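Local coordinates for cobalamin biosynthesis protein (cbiD) (Archaeoglobus fulgidus, PDB 1SR8) that probably catalyses the S-adenosylmethionine-dependent methylation of C-1 in cobalt-precorrin-5B, giving cobalt-precorrin-6A on the anaerobic route to adenosylcobalamin, at residues A[209-214]-A[231-236]; A[235-240]-A[258-263]; A[249-254]-A[275-280]. All coordinates share one frame; numbering follows the deposited sequence.

Overall arrangement
Following the chain from the N terminus, strand 210-214 comes first, and contact 1 closes the loop through helix 217-226 by setting strand 231-234 beside it. Contact 2 begins where contact 1 ends, sharing Phe235 and Gly236, and reaches forward from the start of helix 239-242 to helix 255-262. Contact 3 joins strand 248-253 to strand 278-281 and crosses contact 2, since their segments alternate along the chain. Contacts 1 and 3 lie in one parallel four-stranded sheet, ordered 231-234, 210-214, 248-253, 278-281; contact 2 packs helices against the sheet through Ile239 and Leu258, both of which touch Ile251.

Contact 1. Residues A[209-214]-A[231-236]; sequences HRIAIT and QPFVFG
Strands 210-214 and 231-234 run parallel, their axes 29° apart, paired from Ile211 with Gln231 to Thr214 with Val234 by alternating backbone bonds such as Ala212 N to Gln231 O (2.8 Å) and Phe233 N to Ala212 O (2.9 Å). Phe235 N extends the pairing to Thr214 O. On the face carrying Ile211 and Phe233, the Ile211 CG2 methyl meets ring atom CE2 of Phe233 obliquely at 3.8 Å. Ile213 CG2 touches Phe235 CB at 3.9 Å. Thr214 lies on the other face, yet its chi1 of 74° sets OG1 between its own N and carbonyl carbon and turns the hydroxyl back to the neighbouring strand. OG1 donates to Phe233 O at 2.7 Å from above the carbonyl plane, while Thr214 N also donates to that oxygen, so two bonds grip it. A valine here would probably leave Phe233 O without the hydroxyl's grip. Trp220 and Ala219 touch Thr214 and Ala223 touches Ala212, so helix 217-226, the connection of this beta-alpha-beta unit, packs on their face; Ile213 meets Ile239 and Ala242 of helix 239-242 on the other, and strand 248-253 continues the sheet beyond strand 210-214.

Contact 2. Residues A[235-240]-A[258-263]; sequences FGVHID and LKIWAG
With chi1 of -70°, Ile239 carries CG1 beside its backbone N and CG2 beside its carbonyl carbon, and both branches spread over one face of the Trp261 indole. The CB of Ile239 stands 3.6 Å from the centroid of the Trp261 five-membered ring, almost on the ring normal, a CH-pi contact. CD1 of Ile239 reaches CD2 of Trp261 at 3.6 Å, whereas CG2 lies toward the CE2 side; Ala262 CB lies over the opposite face. At the ring edge Trp261 NE1 donates to Asp240 OD1 at 2.9 Å (160° at the hydrogen). The oxygen lies in the indole plane but is met from above its own carboxylate plane, and the same OD1 forms a salt bridge with Arg271, so the carboxylate links the ring to helix 265-273. Ile239 CD1 also meets Leu258 CD2 at 3.8 Å, and Val237 CG1 touches Ile260 CG2. Segment 235-240 enters through a type II' turn from Phe235 to His238, the N-cap. The turn and first residues of the short helix 239-242 pack on helix 255-262, on one side of the parallel alpha/beta sheet, where Ile239, Leu258 and Trp261 all rest on Ile251.

Contact 3. Residues A[249-254]-A[275-280]; sequences KIIVGF and EGVRVV
Strands 249-253 and 278-280 are the two neighbouring parallel strands of a crossover whose connection runs through helices 255-262 and 265-273, and strand 278-281 is the outermost strand of the four-stranded sheet within this chain. Ile251 bonds to strand 278-280 through both its N and its O: N donates to Arg278 O at 2.9 Å, and O accepts from Val280 N at 2.6 Å with an angle of 173° at the hydrogen. Gly253 N then donates to Val280 O at 3.0 Å. Ahead of the Ile251 N to Arg278 O bond, a water bridges the strands, donating to Lys249 O and accepting from Arg278 N (2.7 Å from the water). Beside this bridge, Val277 CG1, anti to its own backbone N at chi1 -178°, comes close to Lys249 O at 3.1 Å and meets Ile251 CG1 at 3.9 Å, the two side chains crossing at about a right angle. On the same face as Ile251, Val279 lies alongside it and points the same way, its CG2 touching Ile251 CD1 at 3.8 Å; Leu258 of helix 255-262 packs against both. On the other face Val252 and Val280 also run side by side, CG2 against CB at 4.2 Å, with Tyr222 of helix 217-226 touching both. The Arg278 chain is fully extended from the face that carries Val280, whose CG2 lies over one face of the guanidinium, toward its rim. The amine of Lys249 turns away to the carbonyl of His245. Most side chains that meet across this pair are therefore branched and apolar, and the polar work falls to the backbone: between these two segments three direct bonds and one water-mediated link join the backbones, and Gly253 bonds onward to Ile282.

Contact 1. Residues A[209-214]-A[231-236]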
loop_
_atom_site.group_PDB
_atom_site.type_symbol
_atom_site.label_atom_id
_atom_site.label_comp_id
_atom_site.label_asym_id
_atom_site.label_seq_id
_atom_site.Cartn_x
_atom_site.Cartn_y
_atom_site.Cartn_z
ATOM N N HIS A 209 10.314 -9.026 -22.289
ATOM C CA HIS A 209 11.710 -9.393 -22.446
ATOM C C HIS A 209 12.579 -8.598 -21.476
ATOM O O HIS A 209 13.449 -9.156 -20.805
ATOM C CB HIS A 209 12.181 -9.156 -23.886
ATOM C CG HIS A 209 13.617 -9.507 -24.104
ATOM N ND1 HIS A 209 14.105 -10.782 -23.915
ATOM C CD2 HIS A 209 14.684 -8.737 -24.423
ATOM C CE1 HIS A 209 15.413 -10.782 -24.104
ATOM N NE2 HIS A 209 15.789 -9.553 -24.412
ATOM N N ARG A 210 12.330 -7.293 -21.400
ATOM C CA ARG A 210 13.085 -6.418 -20.514
ATOM C C ARG A 210 12.231 -6.070 -19.302
ATOM O O ARG A 210 11.078 -5.674 -19.441
ATOM C CB ARG A 210 13.484 -5.144 -21.261
ATOM C CG ARG A 210 14.167 -5.419 -22.595
ATOM C CD ARG A 210 14.688 -4.146 -23.265
ATOM N NE ARG A 210 15.239 -4.412 -24.597
ATOM C CZ ARG A 210 14.504 -4.575 -25.699
ATOM N NH1 ARG A 210 13.181 -4.491 -25.638
ATOM N NH2 ARG A 210 15.089 -4.835 -26.866
ATOM N N ILE A 211 12.793 -6.232 -18.111
ATOM C CA ILE A 211 12.045 -5.922 -16.893
ATOM C C ILE A 211 12.886 -5.247 -15.811
ATOM O O ILE A 211 14.052 -5.594 -15.605
ATOM C CB ILE A 211 11.409 -7.200 -16.258
ATOM C CG1 ILE A 211 12.514 -8.191 -15.846
ATOM C CG2 ILE A 211 10.417 -7.823 -17.227
ATOM C CD1 ILE A 211 12.095 -9.234 -14.801
ATOM N N ALA A 212 12.286 -4.282 -15.123
ATOM C CA ALA A 212 12.970 -3.605 -14.032
ATOM C C ALA A 212 12.500 -4.243 -12.713
ATOM O O ALA A 212 11.309 -4.230 -12.396
ATOM C CB ALA A 212 12.647 -2.115 -14.047
ATOM N N ILE A 213 13.432 -4.828 -11.968
ATOM C CA ILE A 213 13.125 -5.457 -10.679
ATOM C C ILE A 213 13.331 -4.388 -9.597
ATOM O O ILE A 213 14.469 -4.058 -9.252
ATOM C CB ILE A 213 14.074 -6.651 -10.402
ATOM C CG1 ILE A 213 14.074 -7.606 -11.600
ATOM C CG2 ILE A 213 13.633 -7.394 -9.140
ATOM C CD1 ILE A 213 15.167 -8.662 -11.551
ATOM N N THR A 214 12.235 -3.845 -9.070
ATOM C CA THR A 214 12.323 -2.791 -8.065
ATOM C C THR A 214 11.927 -3.232 -6.657
ATOM O O THR A 214 11.212 -4.215 -6.485
ATOM C CB THR A 214 11.481 -1.571 -8.496
ATOM O OG1 THR A 214 10.081 -1.846 -8.339
ATOM C CG2 THR A 214 11.765 -1.259 -9.958
ATOM N N GLN A 231 9.865 -3.279 -18.395
ATOM C CA GLN A 231 8.575 -3.350 -17.708
ATOM C C GLN A 231 8.857 -3.333 -16.198
ATOM O O GLN A 231 9.489 -4.251 -15.653
ATOM C CB GLN A 231 7.817 -4.618 -18.091
ATOM C CG GLN A 231 6.340 -4.590 -17.702
ATOM C CD GLN A 231 5.594 -3.430 -18.334
ATOM O OE1 GLN A 231 5.928 -2.996 -19.434
ATOM N NE2 GLN A 231 4.565 -2.933 -17.652
ATOM N N PRO A 232 8.393 -2.280 -15.503
ATOM C CA PRO A 232 8.609 -2.146 -14.059
ATOM C C PRO A 232 7.738 -3.045 -13.184
ATOM O O PRO A 232 6.507 -3.072 -13.312
ATOM C CB PRO A 232 8.370 -0.656 -13.818
ATOM C CG PRO A 232 7.282 -0.340 -14.792
ATOM C CD PRO A 232 7.673 -1.110 -16.046
ATOM N N PHE A 233 8.413 -3.776 -12.299
ATOM C CA PHE A 233 7.789 -4.708 -11.366
ATOM C C PHE A 233 8.327 -4.478 -9.967
ATOM O O PHE A 233 9.473 -4.064 -9.796
ATOM C CB PHE A 233 8.095 -6.154 -11.773
ATOM C CG PHE A 233 7.342 -6.608 -12.986
ATOM C CD1 PHE A 233 6.000 -6.974 -12.889
ATOM C CD2 PHE A 233 7.950 -6.615 -14.241
ATOM C CE1 PHE A 233 5.278 -7.335 -14.017
ATOM C CE2 PHE A 233 7.229 -6.975 -15.380
ATOM C CZ PHE A 233 5.897 -7.333 -15.267
ATOM N N VAL A 234 7.496 -4.740 -8.965
ATOM C CA VAL A 234 7.926 -4.595 -7.589
ATOM C C VAL A 234 8.077 -5.991 -7.026
ATOM O O VAL A 234 7.112 -6.748 -6.956
ATOM C CB VAL A 234 6.900 -3.837 -6.738
ATOM C CG1 VAL A 234 7.357 -3.833 -5.288
ATOM C CG2 VAL A 234 6.749 -2.419 -7.243
ATOM N N PHE A 235 9.294 -6.341 -6.638
ATOM C CA PHE A 235 9.552 -7.655 -6.075
ATOM C C PHE A 235 10.050 -7.546 -4.639
ATOM O O PHE A 235 10.381 -8.555 -4.012
ATOM C CB PHE A 235 10.571 -8.406 -6.940
ATOM C CG PHE A 235 9.951 -9.131 -8.099
ATOM C CD1 PHE A 235 9.543 -10.450 -7.968
ATOM C CD2 PHE A 235 9.718 -8.473 -9.304
ATOM C CE1 PHE A 235 8.905 -11.108 -9.025
ATOM C CE2 PHE A 235 9.082 -9.119 -10.360
ATOM C CZ PHE A 235 8.676 -10.441 -10.218
ATOM N N GLY A 236 10.098 -6.320 -4.120
ATOM C CA GLY A 236 10.567 -6.124 -2.759
ATOM C C GLY A 236 11.945 -6.727 -2.528
ATOM O O GLY A 236 12.906 -6.404 -3.231
#

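Contact 2. Residues A[235-240]-A[258-263]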
loop_
_atom_site.group_PDB
_atom_site.type_symbol
_atom_site.label_atom_id
_atom_site.label_comp_id
_atom_site.label_asym_id
_atom_site.label_seq_id
_atom_site.Cartn_x
_atom_site.Cartn_y
_atom_site.Cartn_z
ATOM N N PHE A 235 9.294 -6.341 -6.638
ATOM C CA PHE A 235 9.552 -7.655 -6.075
ATOM C C PHE A 235 10.050 -7.546 -4.639
ATOM O O PHE A 235 10.381 -8.555 -4.012
ATOM C CB PHE A 235 10.571 -8.406 -6.940
ATOM C CG PHE A 235 9.951 -9.131 -8.099
ATOM C CD1 PHE A 235 9.543 -10.450 -7.968
ATOM C CD2 PHE A 235 9.718 -8.473 -9.304
ATOM C CE1 PHE A 235 8.905 -11.108 -9.025
ATOM C CE2 PHE A 235 9.082 -9.119 -10.360
ATOM C CZ PHE A 235 8.676 -10.441 -10.218
ATOM N N GLY A 236 10.098 -6.320 -4.120
ATOM C CA GLY A 236 10.567 -6.124 -2.759
ATOM C C GLY A 236 11.945 -6.727 -2.528
ATOM O O GLY A 236 12.906 -6.404 -3.231
ATOM N N VAL A 237 12.056 -7.611 -1.546
ATOM C CA VAL A 237 13.338 -8.231 -1.257
ATOM C C VAL A 237 13.476 -9.573 -1.962
ATOM O O VAL A 237 14.513 -10.233 -1.858
ATOM C CB VAL A 237 13.522 -8.436 0.260
ATOM C CG1 VAL A 237 13.370 -7.092 0.984
ATOM C CG2 VAL A 237 12.512 -9.457 0.772
ATOM N N HIS A 238 12.434 -9.955 -2.696
ATOM C CA HIS A 238 12.404 -11.227 -3.422
ATOM C C HIS A 238 13.026 -11.076 -4.810
ATOM O O HIS A 238 12.435 -11.479 -5.812
ATOM C CB HIS A 238 10.955 -11.697 -3.549
ATOM C CG HIS A 238 10.177 -11.590 -2.272
ATOM N ND1 HIS A 238 10.361 -12.454 -1.213
ATOM C CD2 HIS A 238 9.246 -10.693 -1.867
ATOM C CE1 HIS A 238 9.579 -12.093 -0.212
ATOM N NE2 HIS A 238 8.892 -11.027 -0.583
ATOM N N ILE A 239 14.222 -10.492 -4.844
ATOM C CA ILE A 239 14.965 -10.244 -6.079
ATOM C C ILE A 239 15.514 -11.510 -6.723
ATOM O O ILE A 239 15.499 -11.641 -7.949
ATOM C CB ILE A 239 16.142 -9.273 -5.820
ATOM C CG1 ILE A 239 15.596 -7.871 -5.534
ATOM C CG2 ILE A 239 17.079 -9.240 -7.017
ATOM C CD1 ILE A 239 16.658 -6.846 -5.174
ATOM N N ASP A 240 16.002 -12.431 -5.895
ATOM C CA ASP A 240 16.564 -13.688 -6.384
ATOM C C ASP A 240 15.563 -14.402 -7.281
ATOM O O ASP A 240 15.918 -14.930 -8.339
ATOM C CB ASP A 240 16.950 -14.602 -5.214
ATOM C CG ASP A 240 18.071 -14.024 -4.361
ATOM O OD1 ASP A 240 19.114 -13.623 -4.928
ATOM O OD2 ASP A 240 17.909 -13.982 -3.119
ATOM N N LEU A 258 17.878 -3.350 -0.597
ATOM C CA LEU A 258 18.910 -3.975 -1.415
ATOM C C LEU A 258 19.944 -4.719 -0.565
ATOM O O LEU A 258 20.397 -5.801 -0.938
ATOM C CB LEU A 258 19.606 -2.925 -2.289
ATOM C CG LEU A 258 18.786 -2.373 -3.455
ATOM C CD1 LEU A 258 19.593 -1.326 -4.203
ATOM C CD2 LEU A 258 18.397 -3.514 -4.384
ATOM N N LYS A 259 20.321 -4.148 0.576
ATOM C CA LYS A 259 21.295 -4.815 1.432
ATOM C C LYS A 259 20.637 -6.001 2.136
ATOM O O LYS A 259 21.310 -6.965 2.501
ATOM C CB LYS A 259 21.891 -3.840 2.456
ATOM C CG LYS A 259 20.876 -3.179 3.352
ATOM C CD LYS A 259 21.552 -2.362 4.442
ATOM C CE LYS A 259 20.512 -1.726 5.354
ATOM N NZ LYS A 259 19.531 -2.740 5.850
ATOM N N ILE A 260 19.320 -5.934 2.317
ATOM C CA ILE A 260 18.596 -7.034 2.946
ATOM C C ILE A 260 18.615 -8.224 1.987
ATOM O O ILE A 260 18.792 -9.365 2.401
ATOM C CB ILE A 260 17.126 -6.654 3.248
ATOM C CG1 ILE A 260 17.079 -5.531 4.284
ATOM C CG2 ILE A 260 16.368 -7.866 3.756
ATOM C CD1 ILE A 260 15.680 -5.075 4.640
ATOM N N TRP A 261 18.431 -7.956 0.700
ATOM C CA TRP A 261 18.455 -9.021 -0.292
ATOM C C TRP A 261 19.890 -9.506 -0.503
ATOM O O TRP A 261 20.167 -10.708 -0.483
ATOM C CB TRP A 261 17.885 -8.521 -1.620
ATOM C CG TRP A 261 18.500 -9.210 -2.792
ATOM C CD1 TRP A 261 18.348 -10.515 -3.145
ATOM C CD2 TRP A 261 19.448 -8.651 -3.710
ATOM N NE1 TRP A 261 19.148 -10.810 -4.222
ATOM C CE2 TRP A 261 19.833 -9.682 -4.590
ATOM C CE3 TRP A 261 20.012 -7.375 -3.871
ATOM C CZ2 TRP A 261 20.759 -9.482 -5.620
ATOM C CZ3 TRP A 261 20.935 -7.175 -4.896
ATOM C CH2 TRP A 261 21.297 -8.225 -5.757
ATOM N N ALA A 262 20.795 -8.557 -0.718
ATOM C CA ALA A 262 22.203 -8.859 -0.947
ATOM C C ALA A 262 22.812 -9.522 0.281
ATOM O O ALA A 262 23.196 -10.695 0.245
ATOM C CB ALA A 262 22.969 -7.566 -1.283
ATOM N N GLY A 263 22.886 -8.752 1.363
ATOM C CA GLY A 263 23.449 -9.234 2.610
ATOM C C GLY A 263 24.243 -8.125 3.275
ATOM O O GLY A 263 24.564 -8.198 4.459
#

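Contact 3. Residues A[249-254]-A[275-280]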
loop_
_atom_site.group_PDB
_atom_site.type_symbol
_atom_site.label_atom_id
_atom_site.label_comp_id
_atom_site.label_asym_id
_atom_site.label_seq_id
_atom_site.Cartn_x
_atom_site.Cartn_y
_atom_site.Cartn_z
ATOM N N LYS A 249 17.177 -7.910 -17.514
ATOM C CA LYS A 249 16.809 -7.461 -16.179
ATOM C C LYS A 249 17.659 -6.333 -15.641
ATOM O O LYS A 249 18.862 -6.264 -15.878
ATOM C CB LYS A 249 16.903 -8.630 -15.204
ATOM C CG LYS A 249 15.961 -9.754 -15.516
ATOM C CD LYS A 249 16.548 -11.071 -15.082
ATOM C CE LYS A 249 17.697 -11.461 -15.983
ATOM N NZ LYS A 249 18.051 -12.889 -15.804
ATOM N N ILE A 250 17.020 -5.444 -14.902
ATOM C CA ILE A 250 17.730 -4.348 -14.281
ATOM C C ILE A 250 17.166 -4.261 -12.861
ATOM O O ILE A 250 15.964 -4.421 -12.656
ATOM C CB ILE A 250 17.521 -3.015 -15.068
ATOM C CG1 ILE A 250 18.641 -2.033 -14.724
ATOM C CG2 ILE A 250 16.163 -2.391 -14.749
ATOM C CD1 ILE A 250 18.601 -0.760 -15.544
ATOM N N ILE A 251 18.041 -4.067 -11.878
ATOM C CA ILE A 251 17.605 -3.957 -10.488
ATOM C C ILE A 251 17.648 -2.502 -10.031
ATOM O O ILE A 251 18.679 -1.839 -10.138
ATOM C CB ILE A 251 18.497 -4.798 -9.543
ATOM C CG1 ILE A 251 18.410 -6.276 -9.933
ATOM C CG2 ILE A 251 18.059 -4.593 -8.097
ATOM C CD1 ILE A 251 19.321 -7.175 -9.140
ATOM N N VAL A 252 16.518 -2.009 -9.538
ATOM C CA VAL A 252 16.422 -0.637 -9.047
ATOM C C VAL A 252 15.836 -0.676 -7.635
ATOM O O VAL A 252 14.777 -1.268 -7.413
ATOM C CB VAL A 252 15.506 0.223 -9.949
ATOM C CG1 VAL A 252 15.510 1.671 -9.467
ATOM C CG2 VAL A 252 15.959 0.116 -11.405
ATOM N N GLY A 253 16.526 -0.067 -6.678
ATOM C CA GLY A 253 16.020 -0.068 -5.321
ATOM C C GLY A 253 16.791 0.833 -4.381
ATOM O O GLY A 253 17.838 1.373 -4.734
ATOM N N PHE A 254 16.262 1.000 -3.175
ATOM C CA PHE A 254 16.913 1.824 -2.173
ATOM C C PHE A 254 17.815 0.952 -1.303
ATOM O O PHE A 254 17.556 -0.239 -1.112
ATOM C CB PHE A 254 15.872 2.549 -1.313
ATOM C CG PHE A 254 15.079 3.586 -2.067
ATOM C CD1 PHE A 254 14.052 3.215 -2.927
ATOM C CD2 PHE A 254 15.365 4.936 -1.926
ATOM C CE1 PHE A 254 13.317 4.177 -3.637
ATOM C CE2 PHE A 254 14.639 5.903 -2.631
ATOM C CZ PHE A 254 13.614 5.518 -3.487
ATOM N N GLU A 275 25.879 -11.519 -10.866
ATOM C CA GLU A 275 24.671 -12.054 -11.481
ATOM C C GLU A 275 24.569 -11.571 -12.919
ATOM O O GLU A 275 23.706 -12.014 -13.668
ATOM C CB GLU A 275 23.436 -11.579 -10.721
ATOM C CG GLU A 275 23.267 -12.152 -9.326
ATOM C CD GLU A 275 22.766 -13.575 -9.348
ATOM O OE1 GLU A 275 22.111 -13.954 -10.345
ATOM O OE2 GLU A 275 23.011 -14.305 -8.366
ATOM N N GLY A 276 25.445 -10.648 -13.294
ATOM C CA GLY A 276 25.423 -10.116 -14.643
ATOM C C GLY A 276 24.268 -9.158 -14.861
ATOM O O GLY A 276 23.835 -8.937 -15.997
ATOM N N VAL A 277 23.771 -8.584 -13.767
ATOM C CA VAL A 277 22.655 -7.643 -13.815
ATOM C C VAL A 277 22.986 -6.340 -13.092
ATOM O O VAL A 277 23.464 -6.341 -11.957
ATOM C CB VAL A 277 21.390 -8.256 -13.183
ATOM C CG1 VAL A 277 20.232 -7.283 -13.283
ATOM C CG2 VAL A 277 21.041 -9.548 -13.889
ATOM N N ARG A 278 22.729 -5.226 -13.764
ATOM C CA ARG A 278 23.003 -3.926 -13.187
ATOM C C ARG A 278 22.074 -3.654 -12.010
ATOM O O ARG A 278 20.889 -3.986 -12.059
ATOM C CB ARG A 278 22.817 -2.828 -14.238
ATOM C CG ARG A 278 23.130 -1.437 -13.718
ATOM C CD ARG A 278 22.793 -0.365 -14.729
ATOM N NE ARG A 278 23.123 0.964 -14.221
ATOM C CZ ARG A 278 22.850 2.097 -14.859
ATOM N NH1 ARG A 278 22.241 2.060 -16.034
ATOM N NH2 ARG A 278 23.177 3.267 -14.319
ATOM N N VAL A 279 22.627 -3.057 -10.952
ATOM C CA VAL A 279 21.857 -2.686 -9.767
ATOM C C VAL A 279 21.954 -1.175 -9.582
ATOM O O VAL A 279 23.038 -0.645 -9.339
ATOM C CB VAL A 279 22.391 -3.352 -8.487
ATOM C CG1 VAL A 279 21.572 -2.898 -7.293
ATOM C CG2 VAL A 279 22.326 -4.855 -8.620
ATOM N N VAL A 280 20.821 -0.491 -9.723
ATOM C CA VAL A 280 20.756 0.957 -9.561
ATOM C C VAL A 280 20.263 1.284 -8.156
ATOM O O VAL A 280 19.099 1.050 -7.818
ATOM C CB VAL A 280 19.785 1.597 -10.572
ATOM C CG1 VAL A 280 19.766 3.100 -10.386
ATOM C CG2 VAL A 280 20.187 1.228 -11.989
HETATM O O HOH W 1 21.753 -5.155 -16.320
#